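Local coordinates for protein tartronic semialdehyde reductase (Salmonella typhimurium, PDB 1YB4) that catalyses the reversible, NAD(P)H-dependent reduction of tartronate semialdehyde (2-hydroxy-3-oxopropanoate) to (R)-glycerate, at residues A[280-283]-A[284-288]; A[261-264]-A[265-268]; A[221-225]-A[226-230]. One frame throughout, in Å; residues are numbered along the deposited sequence.

Contact 1 of 3, residues A[280-283]-A[284-288]; sequences SAMV and QALEL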
ATOM      1  N   SER A 280      -9.171 -10.818  14.823  1.00 33.44           N
ATOM      2  CA  SER A 280      -9.540  -9.500  15.317  1.00 31.61           C
ATOM      3  C   SER A 280      -8.263  -8.944  15.947  1.00 29.43           C
ATOM      4  O   SER A 280      -8.140  -7.747  16.208  1.00 31.56           O
ATOM      5  CB  SER A 280     -10.663  -9.600  16.361  1.00 34.50           C
ATOM      6  OG  SER A 280     -10.286 -10.431  17.446  1.00 38.42           O
ATOM      7  N   ALA A 281      -7.304  -9.835  16.170  1.00 25.96           N
ATOM      8  CA  ALA A 281      -6.015  -9.467  16.734  1.00 26.63           C
ATOM      9  C   ALA A 281      -5.236  -8.565  15.767  1.00 28.98           C
ATOM     10  O   ALA A 281      -4.162  -8.041  16.090  1.00 29.02           O
ATOM     11  CB  ALA A 281      -5.224 -10.715  17.034  1.00 26.61           C
HETATM   12  N   MSE A 282      -5.788  -8.414  14.572  1.00 28.59           N
HETATM   13  CA  MSE A 282      -5.218  -7.569  13.536  1.00 31.20           C
HETATM   14  C   MSE A 282      -4.863  -6.209  14.105  1.00 30.67           C
HETATM   15  O   MSE A 282      -3.814  -5.656  13.796  1.00 32.53           O
HETATM   16  CB  MSE A 282      -6.246  -7.390  12.410  1.00 37.76           C
HETATM   17  CG  MSE A 282      -5.993  -6.237  11.450  1.00 42.97           C
HETATM   18 SE   MSE A 282      -4.501  -6.564  10.278  1.00 56.35          SE
HETATM   19  CE  MSE A 282      -3.268  -5.335  11.025  1.00 53.78           C
ATOM     20  N   VAL A 283      -5.749  -5.683  14.945  1.00 29.93           N
ATOM     21  CA  VAL A 283      -5.588  -4.362  15.536  1.00 27.13           C
ATOM     22  C   VAL A 283      -4.235  -4.144  16.171  1.00 26.78           C
ATOM     23  O   VAL A 283      -3.714  -3.025  16.195  1.00 29.90           O
ATOM     24  CB  VAL A 283      -6.710  -4.084  16.581  1.00 27.01           C
ATOM     25  CG1 VAL A 283      -6.629  -5.088  17.711  1.00 25.27           C
ATOM     26  CG2 VAL A 283      -6.611  -2.649  17.103  1.00 23.69           C
ATOM     27  N   GLN A 284      -3.647  -5.215  16.675  1.00 29.07           N
ATOM     28  CA  GLN A 284      -2.344  -5.099  17.318  1.00 31.09           C
ATOM     29  C   GLN A 284      -1.265  -4.609  16.354  1.00 28.18           C
ATOM     30  O   GLN A 284      -0.322  -3.937  16.767  1.00 25.76           O
ATOM     31  CB  GLN A 284      -1.934  -6.445  17.926  1.00 34.93           C
ATOM     32  CG  GLN A 284      -2.871  -6.913  19.029  1.00 39.30           C
ATOM     33  CD  GLN A 284      -2.315  -8.085  19.811  1.00 42.18           C
ATOM     34  OE1 GLN A 284      -2.179  -9.192  19.287  1.00 47.15           O
ATOM     35  NE2 GLN A 284      -1.981  -7.842  21.072  1.00 43.57           N
ATOM     36  N   ALA A 285      -1.406  -4.939  15.073  1.00 26.77           N
ATOM     37  CA  ALA A 285      -0.418  -4.522  14.091  1.00 26.98           C
ATOM     38  C   ALA A 285      -0.398  -3.018  13.968  1.00 27.01           C
ATOM     39  O   ALA A 285       0.667  -2.415  13.912  1.00 26.64           O
ATOM     40  CB  ALA A 285      -0.703  -5.149  12.755  1.00 28.79           C
ATOM     41  N   LEU A 286      -1.575  -2.404  13.928  1.00 27.88           N
ATOM     42  CA  LEU A 286      -1.619  -0.956  13.828  1.00 28.50           C
ATOM     43  C   LEU A 286      -1.266  -0.289  15.156  1.00 29.77           C
ATOM     44  O   LEU A 286      -0.743   0.827  15.180  1.00 28.25           O
ATOM     45  CB  LEU A 286      -2.982  -0.500  13.320  1.00 26.75           C
ATOM     46  CG  LEU A 286      -3.094  -0.960  11.868  1.00 26.21           C
ATOM     47  CD1 LEU A 286      -3.683  -2.339  11.819  1.00 23.82           C
ATOM     48  CD2 LEU A 286      -3.936  -0.021  11.106  1.00 27.36           C
ATOM     49  N   GLU A 287      -1.544  -0.969  16.268  1.00 32.37           N
ATOM     50  CA  GLU A 287      -1.194  -0.402  17.568  1.00 31.82           C
ATOM     51  C   GLU A 287       0.329  -0.329  17.605  1.00 30.54           C
ATOM     52  O   GLU A 287       0.896   0.667  18.029  1.00 30.85           O
ATOM     53  CB  GLU A 287      -1.718  -1.272  18.714  1.00 29.19           C
ATOM     54  CG  GLU A 287      -3.232  -1.237  18.860  1.00 32.53           C
ATOM     55  CD  GLU A 287      -3.743  -2.225  19.892  1.00 32.52           C
ATOM     56  OE1 GLU A 287      -3.211  -3.352  19.936  1.00 34.26           O
ATOM     57  OE2 GLU A 287      -4.681  -1.890  20.644  1.00 30.07           O
ATOM     58  N   LEU A 288       0.986  -1.381  17.128  1.00 30.89           N
ATOM     59  CA  LEU A 288       2.449  -1.437  17.104  1.00 30.32           C
ATOM     60  C   LEU A 288       3.024  -0.311  16.235  1.00 32.72           C
ATOM     61  O   LEU A 288       3.968   0.388  16.633  1.00 29.88           O
ATOM     62  CB  LEU A 288       2.902  -2.794  16.551  1.00 27.78           C
ATOM     63  CG  LEU A 288       4.405  -3.070  16.465  1.00 31.07           C
ATOM     64  CD1 LEU A 288       5.003  -3.010  17.845  1.00 31.32           C
ATOM     65  CD2 LEU A 288       4.656  -4.445  15.856  1.00 29.99           C
TER

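Contact 2 of 3, residues A[261-264]-A[265-268]; sequences TCQE and LFNT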
ATOM      1  N   THR A 261      -1.730  -5.546   1.191  1.00 23.47           N
ATOM      2  CA  THR A 261      -1.264  -4.959   2.443  1.00 22.68           C
ATOM      3  C   THR A 261      -1.743  -5.753   3.644  1.00 21.80           C
ATOM      4  O   THR A 261      -0.969  -6.019   4.548  1.00 22.88           O
ATOM      5  CB  THR A 261      -1.757  -3.510   2.634  1.00 23.43           C
ATOM      6  OG1 THR A 261      -1.383  -2.715   1.502  1.00 22.52           O
ATOM      7  CG2 THR A 261      -1.141  -2.906   3.901  1.00 24.38           C
ATOM      8  N   CYS A 262      -3.021  -6.122   3.667  1.00 24.71           N
ATOM      9  CA  CYS A 262      -3.553  -6.889   4.796  1.00 25.27           C
ATOM     10  C   CYS A 262      -2.735  -8.138   5.071  1.00 24.90           C
ATOM     11  O   CYS A 262      -2.505  -8.494   6.227  1.00 21.00           O
ATOM     12  CB  CYS A 262      -5.015  -7.277   4.563  1.00 22.81           C
ATOM     13  SG  CYS A 262      -6.155  -5.959   5.028  1.00 24.79           S
ATOM     14  N   GLN A 263      -2.278  -8.794   4.007  1.00 27.23           N
ATOM     15  CA  GLN A 263      -1.485 -10.010   4.164  1.00 28.78           C
ATOM     16  C   GLN A 263      -0.171  -9.645   4.850  1.00 28.38           C
ATOM     17  O   GLN A 263       0.318 -10.380   5.709  1.00 28.74           O
ATOM     18  CB  GLN A 263      -1.204 -10.644   2.797  1.00 31.23           C
ATOM     19  CG  GLN A 263      -0.420 -11.962   2.834  1.00 29.17           C
ATOM     20  CD  GLN A 263      -1.197 -13.087   3.510  1.00 33.23           C
ATOM     21  OE1 GLN A 263      -1.614 -12.970   4.666  1.00 32.11           O
ATOM     22  NE2 GLN A 263      -1.390 -14.185   2.789  1.00 33.38           N
ATOM     23  N   GLU A 264       0.395  -8.500   4.484  1.00 26.82           N
ATOM     24  CA  GLU A 264       1.650  -8.061   5.087  1.00 27.27           C
ATOM     25  C   GLU A 264       1.459  -7.681   6.554  1.00 27.24           C
ATOM     26  O   GLU A 264       2.338  -7.927   7.383  1.00 25.18           O
ATOM     27  CB  GLU A 264       2.230  -6.876   4.307  1.00 26.71           C
ATOM     28  CG  GLU A 264       2.601  -7.215   2.885  1.00 29.33           C
ATOM     29  CD  GLU A 264       3.452  -8.474   2.792  1.00 28.68           C
ATOM     30  OE1 GLU A 264       4.556  -8.496   3.375  1.00 30.76           O
ATOM     31  OE2 GLU A 264       3.013  -9.444   2.136  1.00 26.89           O
ATOM     32  N   LEU A 265       0.321  -7.064   6.866  1.00 26.01           N
ATOM     33  CA  LEU A 265       0.028  -6.683   8.245  1.00 27.43           C
ATOM     34  C   LEU A 265      -0.111  -7.965   9.098  1.00 26.98           C
ATOM     35  O   LEU A 265       0.293  -7.998  10.265  1.00 25.18           O
ATOM     36  CB  LEU A 265      -1.250  -5.839   8.304  1.00 23.88           C
ATOM     37  CG  LEU A 265      -1.225  -4.439   7.662  1.00 25.78           C
ATOM     38  CD1 LEU A 265      -2.612  -3.832   7.714  1.00 18.92           C
ATOM     39  CD2 LEU A 265      -0.242  -3.537   8.386  1.00 22.52           C
ATOM     40  N   PHE A 266      -0.672  -9.018   8.506  1.00 27.09           N
ATOM     41  CA  PHE A 266      -0.798 -10.295   9.213  1.00 29.39           C
ATOM     42  C   PHE A 266       0.598 -10.842   9.471  1.00 28.51           C
ATOM     43  O   PHE A 266       0.816 -11.573  10.433  1.00 30.71           O
ATOM     44  CB  PHE A 266      -1.596 -11.329   8.399  1.00 24.77           C
ATOM     45  CG  PHE A 266      -3.097 -11.192   8.534  1.00 24.27           C
ATOM     46  CD1 PHE A 266      -3.663 -10.729   9.716  1.00 21.09           C
ATOM     47  CD2 PHE A 266      -3.939 -11.551   7.481  1.00 25.63           C
ATOM     48  CE1 PHE A 266      -5.033 -10.624   9.846  1.00 23.34           C
ATOM     49  CE2 PHE A 266      -5.323 -11.449   7.600  1.00 24.77           C
ATOM     50  CZ  PHE A 266      -5.870 -10.984   8.783  1.00 24.98           C
ATOM     51  N   ASN A 267       1.540 -10.492   8.598  1.00 29.05           N
ATOM     52  CA  ASN A 267       2.914 -10.940   8.749  1.00 27.34           C
ATOM     53  C   ASN A 267       3.494 -10.262   9.977  1.00 27.51           C
ATOM     54  O   ASN A 267       4.315 -10.845  10.683  1.00 29.95           O
ATOM     55  CB  ASN A 267       3.760 -10.594   7.517  1.00 22.82           C
ATOM     56  CG  ASN A 267       3.548 -11.557   6.364  1.00 21.51           C
ATOM     57  OD1 ASN A 267       3.060 -12.664   6.556  1.00 21.89           O
ATOM     58  ND2 ASN A 267       3.935 -11.143   5.160  1.00 20.68           N
ATOM     59  N   THR A 268       3.069  -9.028  10.226  1.00 25.83           N
ATOM     60  CA  THR A 268       3.537  -8.300  11.398  1.00 25.94           C
ATOM     61  C   THR A 268       2.934  -8.952  12.646  1.00 24.92           C
ATOM     62  O   THR A 268       3.605  -9.075  13.663  1.00 22.89           O
ATOM     63  CB  THR A 268       3.168  -6.786  11.292  1.00 29.66           C
ATOM     64  OG1 THR A 268       3.993  -6.176  10.290  1.00 30.76           O
ATOM     65  CG2 THR A 268       3.398  -6.050  12.615  1.00 28.16           C
TER
HETATM   66  O   HOH W   1       3.374 -11.988   2.347  1.00 36.45           O

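Contact 3 of 3, residues A[221-225]-A[226-230]; sequences GERMI and NRTFE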
ATOM      1  N   GLY A 221     -15.170  -5.433  16.378  1.00 37.20           N
ATOM      2  CA  GLY A 221     -14.895  -4.155  17.008  1.00 34.98           C
ATOM      3  C   GLY A 221     -14.812  -4.380  18.504  1.00 36.45           C
ATOM      4  O   GLY A 221     -13.851  -3.996  19.166  1.00 36.57           O
ATOM      5  N   GLU A 222     -15.835  -5.039  19.030  1.00 39.34           N
ATOM      6  CA  GLU A 222     -15.924  -5.353  20.452  1.00 40.67           C
ATOM      7  C   GLU A 222     -14.704  -6.168  20.913  1.00 36.86           C
ATOM      8  O   GLU A 222     -14.091  -5.861  21.937  1.00 34.32           O
ATOM      9  CB  GLU A 222     -17.220  -6.134  20.711  1.00 45.65           C
ATOM     10  CG  GLU A 222     -17.599  -6.306  22.175  1.00 52.28           C
ATOM     11  CD  GLU A 222     -18.326  -5.094  22.741  1.00 56.04           C
ATOM     12  OE1 GLU A 222     -17.724  -3.994  22.784  1.00 59.69           O
ATOM     13  OE2 GLU A 222     -19.503  -5.246  23.143  1.00 56.23           O
ATOM     14  N   ARG A 223     -14.353  -7.196  20.145  1.00 33.24           N
ATOM     15  CA  ARG A 223     -13.215  -8.034  20.477  1.00 32.94           C
ATOM     16  C   ARG A 223     -11.920  -7.242  20.654  1.00 34.56           C
ATOM     17  O   ARG A 223     -11.057  -7.622  21.447  1.00 35.66           O
ATOM     18  CB  ARG A 223     -13.018  -9.111  19.402  1.00 33.81           C
ATOM     19  CG  ARG A 223     -14.062 -10.208  19.401  1.00 32.97           C
ATOM     20  CD  ARG A 223     -13.880 -11.165  18.218  1.00 39.74           C
ATOM     21  NE  ARG A 223     -14.977 -12.129  18.107  1.00 43.31           N
ATOM     22  CZ  ARG A 223     -15.090 -13.052  17.152  1.00 44.35           C
ATOM     23  NH1 ARG A 223     -14.169 -13.156  16.203  1.00 45.00           N
ATOM     24  NH2 ARG A 223     -16.136 -13.871  17.141  1.00 41.66           N
HETATM   25  N   MSE A 224     -11.795  -6.132  19.928  1.00 35.64           N
HETATM   26  CA  MSE A 224     -10.598  -5.299  19.995  1.00 35.85           C
HETATM   27  C   MSE A 224     -10.550  -4.440  21.243  1.00 36.35           C
HETATM   28  O   MSE A 224      -9.480  -4.220  21.823  1.00 35.60           O
HETATM   29  CB  MSE A 224     -10.508  -4.396  18.760  1.00 38.26           C
HETATM   30  CG  MSE A 224     -10.273  -5.125  17.431  1.00 43.26           C
HETATM   31 SE   MSE A 224     -10.383  -3.936  15.863  1.00 51.81          SE
HETATM   32  CE  MSE A 224     -11.137  -5.196  14.582  1.00 45.78           C
ATOM     33  N   ILE A 225     -11.716  -3.946  21.646  1.00 37.44           N
ATOM     34  CA  ILE A 225     -11.826  -3.093  22.823  1.00 39.24           C
ATOM     35  C   ILE A 225     -11.617  -3.859  24.128  1.00 39.18           C
ATOM     36  O   ILE A 225     -10.834  -3.451  24.987  1.00 37.84           O
ATOM     37  CB  ILE A 225     -13.204  -2.405  22.872  1.00 42.35           C
ATOM     38  CG1 ILE A 225     -13.423  -1.576  21.590  1.00 46.49           C
ATOM     39  CG2 ILE A 225     -13.290  -1.525  24.110  1.00 42.98           C
ATOM     40  CD1 ILE A 225     -14.741  -0.782  21.538  1.00 44.15           C
ATOM     41  N   ASN A 226     -12.311  -4.978  24.270  1.00 38.63           N
ATOM     42  CA  ASN A 226     -12.186  -5.761  25.485  1.00 41.64           C
ATOM     43  C   ASN A 226     -10.968  -6.671  25.461  1.00 42.70           C
ATOM     44  O   ASN A 226     -10.805  -7.509  26.344  1.00 45.93           O
ATOM     45  CB  ASN A 226     -13.462  -6.576  25.709  1.00 40.00           C
ATOM     46  CG  ASN A 226     -14.714  -5.711  25.663  1.00 42.83           C
ATOM     47  OD1 ASN A 226     -14.708  -4.564  26.128  1.00 42.45           O
ATOM     48  ND2 ASN A 226     -15.797  -6.259  25.114  1.00 40.51           N
ATOM     49  N   ARG A 227     -10.115  -6.491  24.454  1.00 41.87           N
ATOM     50  CA  ARG A 227      -8.890  -7.292  24.275  1.00 39.90           C
ATOM     51  C   ARG A 227      -9.130  -8.803  24.326  1.00 35.51           C
ATOM     52  O   ARG A 227      -8.284  -9.561  24.799  1.00 32.57           O
ATOM     53  CB  ARG A 227      -7.845  -6.910  25.325  1.00 41.73           C
ATOM     54  CG  ARG A 227      -7.760  -5.416  25.580  1.00 45.08           C
ATOM     55  CD  ARG A 227      -7.412  -4.666  24.318  1.00 44.71           C
ATOM     56  NE  ARG A 227      -6.018  -4.870  23.932  1.00 45.69           N
ATOM     57  CZ  ARG A 227      -5.502  -4.431  22.791  1.00 42.81           C
ATOM     58  NH1 ARG A 227      -6.272  -3.772  21.934  1.00 43.84           N
ATOM     59  NH2 ARG A 227      -4.226  -4.648  22.508  1.00 38.85           N
ATOM     60  N   THR A 228     -10.277  -9.236  23.816  1.00 35.20           N
ATOM     61  CA  THR A 228     -10.617 -10.651  23.814  1.00 36.08           C
ATOM     62  C   THR A 228     -10.322 -11.250  22.439  1.00 36.58           C
ATOM     63  O   THR A 228     -11.136 -11.164  21.523  1.00 37.48           O
ATOM     64  CB  THR A 228     -12.113 -10.851  24.205  1.00 36.89           C
ATOM     65  OG1 THR A 228     -12.948 -10.728  23.049  1.00 36.63           O
ATOM     66  CG2 THR A 228     -12.538  -9.785  25.230  1.00 32.02           C
ATOM     67  N   PHE A 229      -9.140 -11.857  22.315  1.00 38.32           N
ATOM     68  CA  PHE A 229      -8.668 -12.454  21.066  1.00 39.79           C
ATOM     69  C   PHE A 229      -8.577 -13.984  21.012  1.00 43.04           C
ATOM     70  O   PHE A 229      -7.919 -14.535  20.123  1.00 42.48           O
ATOM     71  CB  PHE A 229      -7.290 -11.888  20.721  1.00 37.49           C
ATOM     72  CG  PHE A 229      -7.234 -10.392  20.714  1.00 33.49           C
ATOM     73  CD1 PHE A 229      -8.046  -9.659  19.849  1.00 32.61           C
ATOM     74  CD2 PHE A 229      -6.373  -9.718  21.570  1.00 29.54           C
ATOM     75  CE1 PHE A 229      -8.004  -8.276  19.834  1.00 28.54           C
ATOM     76  CE2 PHE A 229      -6.317  -8.339  21.568  1.00 30.49           C
ATOM     77  CZ  PHE A 229      -7.138  -7.611  20.694  1.00 31.34           C
ATOM     78  N   GLU A 230      -9.208 -14.681  21.948  1.00 47.83           N
ATOM     79  CA  GLU A 230      -9.143 -16.135  21.909  1.00 52.53           C
ATOM     80  C   GLU A 230      -9.657 -16.555  20.544  1.00 52.49           C
ATOM     81  O   GLU A 230     -10.613 -15.980  20.024  1.00 51.65           O
ATOM     82  CB  GLU A 230      -9.993 -16.779  23.018  1.00 57.76           C
ATOM     83  CG  GLU A 230      -9.384 -16.680  24.424  1.00 64.23           C
ATOM     84  CD  GLU A 230      -9.848 -15.448  25.194  1.00 68.67           C
ATOM     85  OE1 GLU A 230      -9.823 -14.334  24.626  1.00 69.99           O
ATOM     86  OE2 GLU A 230     -10.234 -15.594  26.378  1.00 72.85           O
TER

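Contact 1 of 3, residues A[280-283]-A[284-288]
Ala281 and Gln284 meet where a 3-10 turn runs into helix 283-290, the last helix of the all-helical C-terminal domain. Gln284 N donates to Ala281 O at 2.9 Å, with the donor standing 49° out of the carbonyl plane. Ala285 N binds Met282 O in the same three-residue spacing. The first four-residue helical bond follows, from Glu287 N to Val283 O at 3.0 Å, and here the donor lies in the carbonyl plane. Spacing and direction therefore both change as the turn becomes a helix.

Gln284 CG stands beside its own backbone N and is turned back over Ala281 O, 3.4 Å away. Beyond CG the chain is extended. The amide OE1 thereby ends alongside the methyl of Ala281, at 4.1 Å from CB. Loop residue Leu277 also packs on Gln284.

Met282 is a selenomethionine. Its CG is anti to the backbone N (chi1 163°), and turns about CB-CG and CG-SE fold the methyl back beside Ala285 and Leu286. The model sets CE too close to both, so the exact fit is doubtful. Ile183 and Ser187 of helix 167-195 and Leu265 and Phe266 of helix 257-271 pack against this side chain.

Val283 and Glu287 lie one turn apart on another side. CG2 of Val283 is the branch that points along the helix, while CG1 sits in the crowded position between N and C (chi1 62°). Both carboxylate oxygens of Glu287 are held: OE1 by Lys293, and OE2 by Arg227 and the backbone N of Leu294. These partners would favour the charged form. Glu287 CG lies 3.2 Å from Val283 O, and its carboxylate carbon CD is 4.0 Å from Val283 CG2.

Contact 2 of 3, residues A[261-264]-A[265-268]
Thr261 and Leu265 pack one turn apart on helix 257-271, an alpha-helix of the C-terminal domain. Leu265 N binds Thr261 O at 2.9 Å, almost in line with the C=O. The side chains lie side by side and point the same way, with Thr261 CG2 4.1 Å from Leu265 CG. Thr261 turns its methyl to this neighbour, while its OG1 bonds back to Pro257 O.

The close-packed part continues at Phe266. Its CG and CD2 rest near Cys262 O. Gln263 OE1 reaches the ring edge in the ring plane, 3.9 Å from CD2, and the amide and ring planes are 64° apart. Gln263 NE2 is fixed by Gln239 O of helix 235-251. That helix also supplies Ile235, His238 and Leu242 to the ring.

The Glu264 and Asn267 side is looser and wet, although both residues are buried in the tetramer. Asn267 N makes only weak bonds, to Gln263 O and Glu264 O. The two side chains run alongside each other with carboxylate and amide planes 82° apart. Glu264 turns about CB-CG (chi2 -50°), which brings the carboxylate back toward the amide. Asn267 ND2 donates a hydrogen bond to Glu264 OE1 at 3.3 Å, from above the carboxylate plane. Leu256 N of the fourth subunit is a second donor to OE1, and Asn267 ND2 has a weak bond to Leu254 O of that subunit. The pair therefore links helix 257-271 to the fourth subunit.

One water closes the loop: it donates to Glu264 OE2 at 2.6 Å and accepts from Asn267 ND2 at 3.0 Å.

Contact 3 of 3, residues A[221-225]-A[226-230]
The backbone ends helix 215-225 with Asn226 N bonded to Glu222 O at 3.1 Å, after which Arg227 takes left-handed angles (51/35°) and Thr228 N reaches back to Arg223 O at 3.0 Å, which resembles a Schellman ending, though Met224 O is taken by the side chain of Arg227. The side chains follow this reversal. Glu222 and Asn226 cross with their flat groups 37° apart, and Asn226 ND2 touches Glu222 CG at 3.4 Å. Thr228 crosses Arg223 at about a right angle, its OG1 3.8 Å from Arg223 CG. The Arg223 chain is extended, and its NH1 goes on to a salt bridge with Asp278. Arg227 instead curls back through turns about CB-CG and CG-CD. Its NH1 donates to Met224 O at 3.2 Å, in the carbonyl plane. Phe229 CZ lies over one face of the Arg227 guanidinium, 4.1 Å above its plane and over its centre. Phe229 also packs on Val283 of helix 283-290.

Arg227 NH1 is shared between Met224 O and the carboxylate of Glu287. The positive group at the carboxyl end would suit the helix dipole. It probably favours this ending and ties it to helix 283-290.

Overall arrangement
All three contacts belong to the helical C-terminal domain, apart from the Rossmann-type sheet of the N-terminal domain. Along the chain the order is contact 3, contact 2, contact 1. In space contact 1 lies between the others: its centre is about 10 Å from that of contact 2 and about 11 Å from that of contact 3. Contacts 2 and 3 do not touch, and their nearest atoms are about 9 Å apart. Contact 1 meets contact 2 through apolar side chains of helices 257-271 and 283-290. It meets contact 3 partly through a salt bridge. The last helix thus joins two earlier helices, and contacts 1 and 2 also reach neighbouring subunits.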